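Local coordinates for protein thermotoga maritima TmcAL (Thermotoga maritima, PDB 5Y0T) that belongs to the HIGH nucleotidyl transferase family of the HUP clan and binds adenosine-5'-rp-alpha-thio-triphosphate beside a mostly parallel sheet flanked by helices, at residues A[9-13]-A[46-50]; A[32-38]-A[64-70]; A[54-58]-A[236-240]. All coordinates share one frame; numbering follows the deposited sequence.

Interaction 1: A[9-13]-A[46-50]; sequences EYNPF and EPAVI. With TAT (adenosine-5'-rp-alpha-thio-triphosphate), chain E.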
loop_
_atom_site.group_PDB
_atom_site.type_symbol
_atom_site.label_atom_id
_atom_site.label_comp_id
_atom_site.label_asym_id
_atom_site.label_seq_id
_atom_site.Cartn_x
_atom_site.Cartn_y
_atom_site.Cartn_z
ATOM N N GLU A 9 16.168 -22.223 -1.476
ATOM C CA GLU A 9 15.502 -21.048 -2.029
ATOM C C GLU A 9 15.476 -21.191 -3.547
ATOM O O GLU A 9 14.466 -20.887 -4.174
ATOM C CB GLU A 9 16.168 -19.764 -1.555
ATOM C CG GLU A 9 15.956 -19.590 -0.057
ATOM C CD GLU A 9 16.012 -18.139 0.377
ATOM O OE1 GLU A 9 17.055 -17.502 0.149
ATOM O OE2 GLU A 9 14.995 -17.632 0.904
ATOM N N TYR A 10 16.627 -21.539 -4.133
ATOM C CA TYR A 10 16.714 -21.819 -5.568
ATOM C C TYR A 10 16.292 -20.589 -6.378
ATOM O O TYR A 10 15.345 -20.658 -7.160
ATOM C CB TYR A 10 15.828 -23.036 -5.949
ATOM C CG TYR A 10 16.313 -24.395 -5.441
ATOM C CD1 TYR A 10 17.650 -24.608 -5.092
ATOM C CD2 TYR A 10 15.433 -25.468 -5.328
ATOM C CE1 TYR A 10 18.094 -25.860 -4.637
ATOM C CE2 TYR A 10 15.863 -26.715 -4.880
ATOM C CZ TYR A 10 17.187 -26.912 -4.542
ATOM O OH TYR A 10 17.609 -28.162 -4.111
ATOM N N ASN A 11 17.031 -19.490 -6.221
ATOM C CA ASN A 11 16.639 -18.196 -6.782
ATOM C C ASN A 11 17.699 -17.590 -7.693
ATOM O O ASN A 11 18.268 -16.549 -7.361
ATOM C CB ASN A 11 16.331 -17.197 -5.649
ATOM C CG ASN A 11 15.725 -15.886 -6.162
ATOM O OD1 ASN A 11 15.197 -15.823 -7.267
ATOM N ND2 ASN A 11 15.823 -14.834 -5.362
ATOM N N PRO A 12 17.968 -18.218 -8.850
ATOM C CA PRO A 12 17.396 -19.441 -9.431
ATOM C C PRO A 12 18.158 -20.737 -9.066
ATOM O O PRO A 12 19.223 -20.676 -8.431
ATOM C CB PRO A 12 17.522 -19.176 -10.928
ATOM C CG PRO A 12 18.894 -18.517 -11.005
ATOM C CD PRO A 12 18.952 -17.603 -9.769
ATOM N N PHE A 13 17.651 -21.890 -9.519
ATOM C CA PHE A 13 18.354 -23.159 -9.280
ATOM C C PHE A 13 19.556 -23.159 -10.188
ATOM O O PHE A 13 19.396 -23.137 -11.406
ATOM C CB PHE A 13 17.457 -24.364 -9.586
ATOM C CG PHE A 13 18.032 -25.688 -9.150
ATOM C CD1 PHE A 13 19.150 -26.225 -9.783
ATOM C CD2 PHE A 13 17.449 -26.398 -8.114
ATOM C CE1 PHE A 13 19.679 -27.447 -9.384
ATOM C CE2 PHE A 13 17.978 -27.622 -7.708
ATOM C CZ PHE A 13 19.095 -28.134 -8.333
ATOM N N GLU A 46 14.191 -10.077 -1.142
ATOM C CA GLU A 46 13.963 -9.854 -2.571
ATOM C C GLU A 46 12.874 -10.798 -3.048
ATOM O O GLU A 46 12.633 -11.814 -2.406
ATOM C CB GLU A 46 15.235 -10.096 -3.379
ATOM C CG GLU A 46 16.382 -9.139 -3.067
ATOM C CD GLU A 46 17.489 -9.227 -4.090
ATOM O OE1 GLU A 46 17.280 -8.754 -5.229
ATOM O OE2 GLU A 46 18.571 -9.765 -3.751
ATOM N N PRO A 47 12.211 -10.463 -4.166
ATOM C CA PRO A 47 11.322 -11.450 -4.784
ATOM C C PRO A 47 12.140 -12.543 -5.442
ATOM O O PRO A 47 13.275 -12.287 -5.860
ATOM C CB PRO A 47 10.563 -10.647 -5.840
ATOM C CG PRO A 47 11.512 -9.516 -6.198
ATOM C CD PRO A 47 12.271 -9.202 -4.926
ATOM N N ALA A 48 11.568 -13.735 -5.557
ATOM C CA ALA A 48 12.184 -14.778 -6.357
ATOM C C ALA A 48 12.130 -14.316 -7.799
ATOM O O ALA A 48 11.183 -13.623 -8.214
ATOM C CB ALA A 48 11.468 -16.096 -6.159
ATOM N N VAL A 49 13.145 -14.649 -8.577
ATOM C CA VAL A 49 13.210 -14.081 -9.911
ATOM C C VAL A 49 12.146 -14.725 -10.827
ATOM O O VAL A 49 11.682 -14.094 -11.781
ATOM C CB VAL A 49 14.640 -14.205 -10.496
ATOM C CG1 VAL A 49 15.018 -15.682 -10.776
ATOM C CG2 VAL A 49 14.773 -13.325 -11.730
ATOM N N ILE A 50 11.754 -15.965 -10.520
ATOM C CA ILE A 50 10.542 -16.585 -11.089
ATOM C C ILE A 50 9.785 -17.222 -9.933
ATOM O O ILE A 50 10.363 -17.393 -8.862
ATOM C CB ILE A 50 10.835 -17.646 -12.155
ATOM C CG1 ILE A 50 11.819 -18.701 -11.616
ATOM C CG2 ILE A 50 11.386 -17.017 -13.442
ATOM C CD1 ILE A 50 12.136 -19.794 -12.667
HETATM N N1 TAT E . 28.417 -25.482 -3.542
HETATM C C2 TAT E . 27.845 -26.326 -2.662
HETATM N N3 TAT E . 26.624 -26.132 -2.134
HETATM C C4 TAT E . 25.890 -25.046 -2.477
HETATM C C5 TAT E . 26.435 -24.089 -3.445
HETATM C C6 TAT E . 27.790 -24.370 -3.974
HETATM N N6 TAT E . 28.375 -23.538 -4.869
HETATM N N7 TAT E . 25.504 -23.126 -3.608
HETATM C C8 TAT E . 24.441 -23.440 -2.821
HETATM N N9 TAT E . 24.679 -24.586 -2.151
HETATM P PA TAT E . 19.961 -21.941 -1.384
HETATM P PB TAT E . 22.246 -20.095 -1.287
HETATM P PG TAT E . 23.831 -18.528 -3.128
HETATM C "C1'" TAT E . 23.764 -25.235 -1.186
HETATM O O1A TAT E . 24.288 -18.887 -4.532
HETATM O O1B TAT E . 21.923 -18.812 -0.582
HETATM S S1G TAT E . 19.451 -21.758 0.484
HETATM C "C2'" TAT E . 23.443 -24.272 -0.044
HETATM O "O2'" TAT E . 24.498 -24.210 0.916
HETATM O O2A TAT E . 18.852 -22.066 -2.416
HETATM O O2B TAT E . 23.112 -21.116 -0.595
HETATM O O2G TAT E . 22.948 -17.296 -3.097
HETATM C "C3'" TAT E . 22.160 -24.859 0.500
HETATM O "O3'" TAT E . 22.432 -25.921 1.435
HETATM O O3A TAT E . 20.886 -20.717 -1.891
HETATM O O3B TAT E . 22.872 -19.770 -2.747
HETATM O O3G TAT E . 24.896 -18.529 -2.058
HETATM C "C4'" TAT E . 21.498 -25.442 -0.744
HETATM O "O4'" TAT E . 22.499 -25.539 -1.765
HETATM C "C5'" TAT E . 20.364 -24.549 -1.259
HETATM O "O5'" TAT E . 20.895 -23.245 -1.501
#
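P47 is the first residue of 46-50 to come near N11, with its carbonyl O 3.6 Å from N11 ND2. That separation is too long for a hydrogen bond, and the amide nitrogen instead bonds OD1 of the 3-sulfinoalanine at position 42. At A48 the N11 amide passes close to the main chain, OD1 lying 3.3 Å from A48 CA. The decisive polar link follows at V49, whose backbone N donates to N11 OD1 at 2.7 Å with an N-H...O angle of 157°; the donor is tilted 21° from the carbonyl plane. With CG anti to the backbone N (chi1 -172°), N11 extends its amide across to the other loop, and bonds at both ends of the amide fix its rotation. V49 also lends a branch: CG1 lies 3.5 Å from N11 OD1 and 4.3 Å from CB of P12, which follows a cis peptide bond. Beside this clasp, the backbone N atoms of E9 and Y10 both donate to TAT O2A, at 2.8 Å and 2.9 Å respectively, so the start of 9-13 lines the ligand pocket. The HxGH signature follows directly, and its H14 and H17 also hydrogen-bond TAT. The two loops leave the adjacent parallel strands 3-8 and 32-38 and lead into helices 15-28 and 52-61, while helix 210-218 packs on P12 and V49.

Interaction 2: A[32-38]-A[64-70]; sequences YTIAVMS and VDVVLEL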
loop_
_atom_site.group_PDB
_atom_site.type_symbol
_atom_site.label_atom_id
_atom_site.label_comp_id
_atom_site.label_asym_id
_atom_site.label_seq_id
_atom_site.Cartn_x
_atom_site.Cartn_y
_atom_site.Cartn_z
ATOM N N TYR A 32 14.132 -41.249 -0.251
ATOM C CA TYR A 32 13.420 -40.096 -0.807
ATOM C C TYR A 32 14.103 -38.806 -0.399
ATOM O O TYR A 32 14.786 -38.761 0.614
ATOM C CB TYR A 32 11.953 -40.048 -0.332
ATOM C CG TYR A 32 11.179 -41.318 -0.613
ATOM C CD1 TYR A 32 10.498 -41.491 -1.825
ATOM C CD2 TYR A 32 11.131 -42.344 0.330
ATOM C CE1 TYR A 32 9.794 -42.649 -2.088
ATOM C CE2 TYR A 32 10.437 -43.509 0.071
ATOM C CZ TYR A 32 9.772 -43.650 -1.139
ATOM O OH TYR A 32 9.090 -44.801 -1.388
ATOM N N THR A 33 13.873 -37.752 -1.178
ATOM C CA THR A 33 14.392 -36.422 -0.885
ATOM C C THR A 33 13.246 -35.409 -0.863
ATOM O O THR A 33 12.464 -35.329 -1.802
ATOM C CB THR A 33 15.434 -35.998 -1.931
ATOM O OG1 THR A 33 16.536 -36.908 -1.878
ATOM C CG2 THR A 33 15.941 -34.588 -1.673
ATOM N N ILE A 34 13.164 -34.654 0.223
ATOM C CA ILE A 34 12.131 -33.660 0.420
ATOM C C ILE A 34 12.788 -32.296 0.572
ATOM O O ILE A 34 13.731 -32.146 1.348
ATOM C CB ILE A 34 11.298 -33.983 1.665
ATOM C CG1 ILE A 34 10.542 -35.308 1.467
ATOM C CG2 ILE A 34 10.341 -32.842 1.973
ATOM C CD1 ILE A 34 9.861 -35.794 2.748
ATOM N N ALA A 35 12.306 -31.303 -0.168
ATOM C CA ALA A 35 12.832 -29.937 -0.024
ATOM C C ALA A 35 11.790 -29.033 0.605
ATOM O O ALA A 35 10.618 -29.148 0.279
ATOM C CB ALA A 35 13.259 -29.377 -1.374
ATOM N N VAL A 36 12.213 -28.170 1.526
ATOM C CA VAL A 36 11.371 -27.074 1.994
ATOM C C VAL A 36 11.988 -25.821 1.404
ATOM O O VAL A 36 13.165 -25.529 1.623
ATOM C CB VAL A 36 11.246 -27.004 3.564
ATOM C CG1 VAL A 36 12.613 -26.774 4.275
ATOM C CG2 VAL A 36 10.220 -25.935 3.982
ATOM N N MET A 37 11.176 -25.103 0.624
ATOM C CA MET A 37 11.643 -24.047 -0.258
ATOM C C MET A 37 10.895 -22.743 0.016
ATOM O O MET A 37 9.674 -22.735 0.142
ATOM C CB MET A 37 11.443 -24.455 -1.731
ATOM C CG MET A 37 12.057 -23.507 -2.766
ATOM S SD MET A 37 11.587 -23.939 -4.457
ATOM C CE MET A 37 9.943 -23.209 -4.493
ATOM N N SER A 38 11.633 -21.645 0.097
ATOM C CA SER A 38 11.014 -20.330 0.128
ATOM C C SER A 38 10.127 -20.149 -1.094
ATOM O O SER A 38 10.454 -20.607 -2.191
ATOM C CB SER A 38 12.081 -19.236 0.166
ATOM O OG SER A 38 12.781 -19.262 1.400
ATOM N N VAL A 64 14.536 -33.752 -6.562
ATOM C CA VAL A 64 13.664 -33.705 -5.368
ATOM C C VAL A 64 12.344 -34.492 -5.606
ATOM O O VAL A 64 11.778 -34.432 -6.695
ATOM C CB VAL A 64 13.327 -32.248 -4.966
ATOM C CG1 VAL A 64 12.365 -32.244 -3.797
ATOM C CG2 VAL A 64 14.609 -31.485 -4.577
ATOM N N ASP A 65 11.894 -35.281 -4.622
ATOM C CA ASP A 65 10.641 -36.044 -4.770
ATOM C C ASP A 65 9.410 -35.238 -4.395
ATOM O O ASP A 65 8.359 -35.402 -5.005
ATOM C CB ASP A 65 10.664 -37.314 -3.925
ATOM C CG ASP A 65 11.801 -38.244 -4.324
ATOM O OD1 ASP A 65 12.595 -38.633 -3.452
ATOM O OD2 ASP A 65 11.905 -38.562 -5.519
ATOM N N VAL A 66 9.545 -34.443 -3.331
ATOM C CA VAL A 66 8.457 -33.600 -2.807
ATOM C C VAL A 66 8.984 -32.211 -2.436
ATOM O O VAL A 66 9.999 -32.095 -1.758
ATOM C CB VAL A 66 7.806 -34.219 -1.547
ATOM C CG1 VAL A 66 6.609 -33.366 -1.060
ATOM C CG2 VAL A 66 7.374 -35.697 -1.808
ATOM N N VAL A 67 8.278 -31.168 -2.865
ATOM C CA VAL A 67 8.644 -29.795 -2.522
ATOM C C VAL A 67 7.566 -29.197 -1.624
ATOM O O VAL A 67 6.386 -29.254 -1.957
ATOM C CB VAL A 67 8.807 -28.874 -3.760
ATOM C CG1 VAL A 67 9.126 -27.436 -3.306
ATOM C CG2 VAL A 67 9.915 -29.394 -4.691
ATOM N N LEU A 68 7.997 -28.658 -0.487
ATOM C CA LEU A 68 7.135 -27.987 0.488
ATOM C C LEU A 68 7.418 -26.500 0.470
ATOM O O LEU A 68 8.547 -26.097 0.209
ATOM C CB LEU A 68 7.386 -28.526 1.895
ATOM C CG LEU A 68 7.558 -30.042 1.994
ATOM C CD1 LEU A 68 7.929 -30.478 3.428
ATOM C CD2 LEU A 68 6.292 -30.716 1.535
ATOM N N GLU A 69 6.410 -25.671 0.730
ATOM C CA GLU A 69 6.688 -24.248 0.900
ATOM C C GLU A 69 7.088 -23.928 2.341
ATOM O O GLU A 69 6.416 -24.339 3.290
ATOM C CB GLU A 69 5.482 -23.378 0.511
ATOM C CG GLU A 69 5.826 -21.897 0.625
ATOM C CD GLU A 69 4.744 -20.962 0.091
ATOM O OE1 GLU A 69 3.679 -21.448 -0.365
ATOM O OE2 GLU A 69 4.962 -19.732 0.143
ATOM N N LEU A 70 8.195 -23.211 2.498
ATOM C CA LEU A 70 8.548 -22.603 3.782
ATOM C C LEU A 70 7.661 -21.367 3.916
ATOM O O LEU A 70 7.754 -20.464 3.091
ATOM C CB LEU A 70 10.035 -22.232 3.815
ATOM C CG LEU A 70 10.563 -21.459 5.042
ATOM C CD1 LEU A 70 10.376 -22.295 6.298
ATOM C CD2 LEU A 70 12.020 -21.084 4.863
#
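T33 O is gripped by two backbone donors of the facing segment: D65 N at 2.9 Å and, more weakly, V66 N at 3.4 Å. The same threonine is held at its other polar atom, since T33 N donates to D65 OD1 at 2.8 Å, with an N-H...O angle of 161°. D65 can serve both because CG stands beside its own backbone N (chi1 -60°), which sets carboxylate and N-H side by side against one residue. OD1 is met on its anti side, 23° out of the carboxylate plane, and also lies at the edge of the Y32 ring.

Beyond this clasp the pairing becomes a parallel ladder. A35 N donates to V66 O and L68 N to A35 O, then M37 N to L68 O and L70 N to M37 O, the last donor coming in from well above the carbonyl plane of M37. Side chains alternate between two faces. On one, I34 CG2 meets L68 CD1 at 3.7 Å, and V36 CG2 reaches L70 CB, also at 3.7 Å; helices 79-92 and 346-356 cover this face. On the other, M37 CB touches V67 CG1 at 4.1 Å, while A35 CB lies 3.9 Å from CG1 of V64, just before the strand. Helix 52-61 links the strands in a beta-alpha-beta crossover, as expected of a HUP-type fold.

Polar ends find outside partners: S38 OG bonds E9, and E69 OE1 forms a salt bridge with K52. The chemistry is thus buried aliphatic packing on both faces of a parallel strand pair, whose main-chain polarity is met by the ladder together with the flanking strands 3-8 and 337-343, with the D65 carboxylate accepting from T33 N where the strand pairing begins.

Interaction 3: A[54-58]-A[236-240]; sequences ARAEI and ILMRE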
loop_
_atom_site.group_PDB
_atom_site.type_symbol
_atom_site.label_atom_id
_atom_site.label_comp_id
_atom_site.label_asym_id
_atom_site.label_seq_id
_atom_site.Cartn_x
_atom_site.Cartn_y
_atom_site.Cartn_z
ATOM N N ALA A 54 7.102 -22.437 -10.638
ATOM C CA ALA A 54 8.171 -22.720 -11.590
ATOM C C ALA A 54 9.396 -23.317 -10.888
ATOM O O ALA A 54 9.987 -24.299 -11.355
ATOM C CB ALA A 54 8.551 -21.446 -12.345
ATOM N N ARG A 55 9.787 -22.734 -9.765
ATOM C CA ARG A 55 10.995 -23.216 -9.097
ATOM C C ARG A 55 10.750 -24.591 -8.441
ATOM O O ARG A 55 11.656 -25.418 -8.382
ATOM C CB ARG A 55 11.499 -22.170 -8.088
ATOM C CG ARG A 55 12.422 -21.131 -8.750
ATOM C CD ARG A 55 12.458 -19.780 -8.008
ATOM N NE ARG A 55 12.590 -19.948 -6.559
ATOM C CZ ARG A 55 11.627 -19.644 -5.700
ATOM N NH1 ARG A 55 10.483 -19.120 -6.145
ATOM N NH2 ARG A 55 11.805 -19.840 -4.403
ATOM N N ALA A 56 9.523 -24.853 -7.991
ATOM C CA ALA A 56 9.177 -26.204 -7.502
ATOM C C ALA A 56 9.351 -27.254 -8.601
ATOM O O ALA A 56 9.883 -28.353 -8.371
ATOM C CB ALA A 56 7.742 -26.239 -6.965
ATOM N N GLU A 57 8.911 -26.923 -9.807
ATOM C CA GLU A 57 9.041 -27.877 -10.897
ATOM C C GLU A 57 10.509 -28.160 -11.216
ATOM O O GLU A 57 10.886 -29.315 -11.470
ATOM C CB GLU A 57 8.321 -27.387 -12.166
ATOM C CG GLU A 57 8.390 -28.408 -13.265
ATOM C CD GLU A 57 7.689 -27.991 -14.544
ATOM O OE1 GLU A 57 6.820 -27.092 -14.507
ATOM O OE2 GLU A 57 8.026 -28.578 -15.589
ATOM N N ILE A 58 11.335 -27.118 -11.231
ATOM C CA ILE A 58 12.780 -27.332 -11.417
ATOM C C ILE A 58 13.356 -28.253 -10.341
ATOM O O ILE A 58 14.125 -29.174 -10.644
ATOM C CB ILE A 58 13.563 -25.999 -11.411
ATOM C CG1 ILE A 58 13.098 -25.094 -12.565
ATOM C CG2 ILE A 58 15.067 -26.274 -11.503
ATOM C CD1 ILE A 58 13.558 -23.625 -12.443
ATOM N N ILE A 236 13.134 -23.797 -17.900
ATOM C CA ILE A 236 11.961 -23.298 -17.195
ATOM C C ILE A 236 12.038 -21.769 -17.031
ATOM O O ILE A 236 11.025 -21.061 -17.131
ATOM C CB ILE A 236 11.812 -23.965 -15.809
ATOM C CG1 ILE A 236 11.534 -25.471 -15.936
ATOM C CG2 ILE A 236 10.718 -23.280 -14.997
ATOM C CD1 ILE A 236 10.195 -25.820 -16.468
ATOM N N LEU A 237 13.241 -21.267 -16.765
ATOM C CA LEU A 237 13.478 -19.826 -16.675
ATOM C C LEU A 237 13.052 -19.132 -17.971
ATOM O O LEU A 237 12.336 -18.126 -17.950
ATOM C CB LEU A 237 14.956 -19.539 -16.383
ATOM C CG LEU A 237 15.356 -18.063 -16.381
ATOM C CD1 LEU A 237 14.679 -17.332 -15.220
ATOM C CD2 LEU A 237 16.864 -17.911 -16.310
ATOM N N MET A 238 13.480 -19.686 -19.101
ATOM C CA MET A 238 13.081 -19.162 -20.410
ATOM C C MET A 238 11.569 -19.262 -20.640
ATOM O O MET A 238 10.957 -18.350 -21.218
ATOM C CB MET A 238 13.825 -19.898 -21.526
ATOM C CG MET A 238 15.312 -19.579 -21.589
ATOM S SD MET A 238 15.639 -17.849 -21.986
ATOM C CE MET A 238 16.225 -17.216 -20.420
ATOM N N ARG A 239 10.976 -20.368 -20.192
ATOM C CA ARG A 239 9.528 -20.564 -20.282
ATOM C C ARG A 239 8.776 -19.435 -19.594
ATOM O O ARG A 239 7.817 -18.876 -20.144
ATOM C CB ARG A 239 9.113 -21.902 -19.653
ATOM C CG ARG A 239 7.604 -22.183 -19.738
ATOM C CD ARG A 239 7.191 -23.351 -18.852
ATOM N NE ARG A 239 7.069 -22.951 -17.454
ATOM C CZ ARG A 239 6.967 -23.799 -16.436
ATOM N NH1 ARG A 239 6.991 -25.107 -16.660
ATOM N NH2 ARG A 239 6.850 -23.338 -15.192
ATOM N N GLU A 240 9.204 -19.097 -18.381
ATOM C CA GLU A 240 8.518 -18.062 -17.619
ATOM C C GLU A 240 8.721 -16.698 -18.269
ATOM O O GLU A 240 7.806 -15.871 -18.303
ATOM C CB GLU A 240 9.005 -18.039 -16.164
ATOM C CG GLU A 240 8.723 -19.324 -15.406
ATOM C CD GLU A 240 7.241 -19.599 -15.295
ATOM O OE1 GLU A 240 6.573 -18.818 -14.593
ATOM O OE2 GLU A 240 6.742 -20.576 -15.920
HETATM O O HOH W 1 5.894 -25.086 -12.950
#
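E57 and R239 form the polar bridge between the two helices: R239 NH1 donates to E57 OE1 at 2.9 Å, almost straight at 176°. The acceptor lies in the guanidinium plane, but the nitrogen approaches from above the carboxylate plane, the two planes being turned 47° apart. A water bridges the same pair, donating to E57 OE1 at 2.7 Å and accepting from R239 NH2 at 3.0 Å. Next to the charges, the apolar contacts centre on I236. Its CB packs 3.7 Å from I58 CG1, the two isoleucines sliding past each other in opposite directions, and its CG2 lies over one face of the guanidinium, offset toward the rim. A54 CB presses against E240 CD at 3.7 Å, with R239 NH2 also near this methyl group.

What positions R239 is E240. NE and NH2 grip one oxygen side-on, with R239 NE 2.8 Å and R239 NH2 2.9 Å from E240 OE2, and the bend of the arginine at chi3 (79°) brings its end round to this partner. Three of its donor groups are therefore engaged by the two acids and the water, which would fix the rotation and position of the guanidinium. Farther out, R61 pairs with E57 OE2 and R245 with E240 OE2, probably balancing the negative charges. Helices 52-61 and 231-242 run nearly antiparallel here; the first bridges strands 32-38 and 66-70, and the second packs against it, with L237 and E240 reaching I50 in the loop before helix 52-61.

All three contacts are largely buried, yet their chemistry changes from sheet to outer helices. Interaction 2 is a strand pair, rich in backbone bonds and aliphatic packing. Interaction 1 joins loops beyond the strand ends mainly through one side-chain amide and borders the ligand. Interaction 3, farthest from the chain's centre, combines a salt-bridge network and a water with isoleucine and alanine packing, and its R239 is partly exposed. Helix 52-61 unites them: it connects the strands of interaction 2 and contributes a partner to interaction 3, and from it R55 reaches back to the carbonyls of E9 and Y10 in interaction 1. Packing of M37 on Y10 joins interactions 1 and 2 directly.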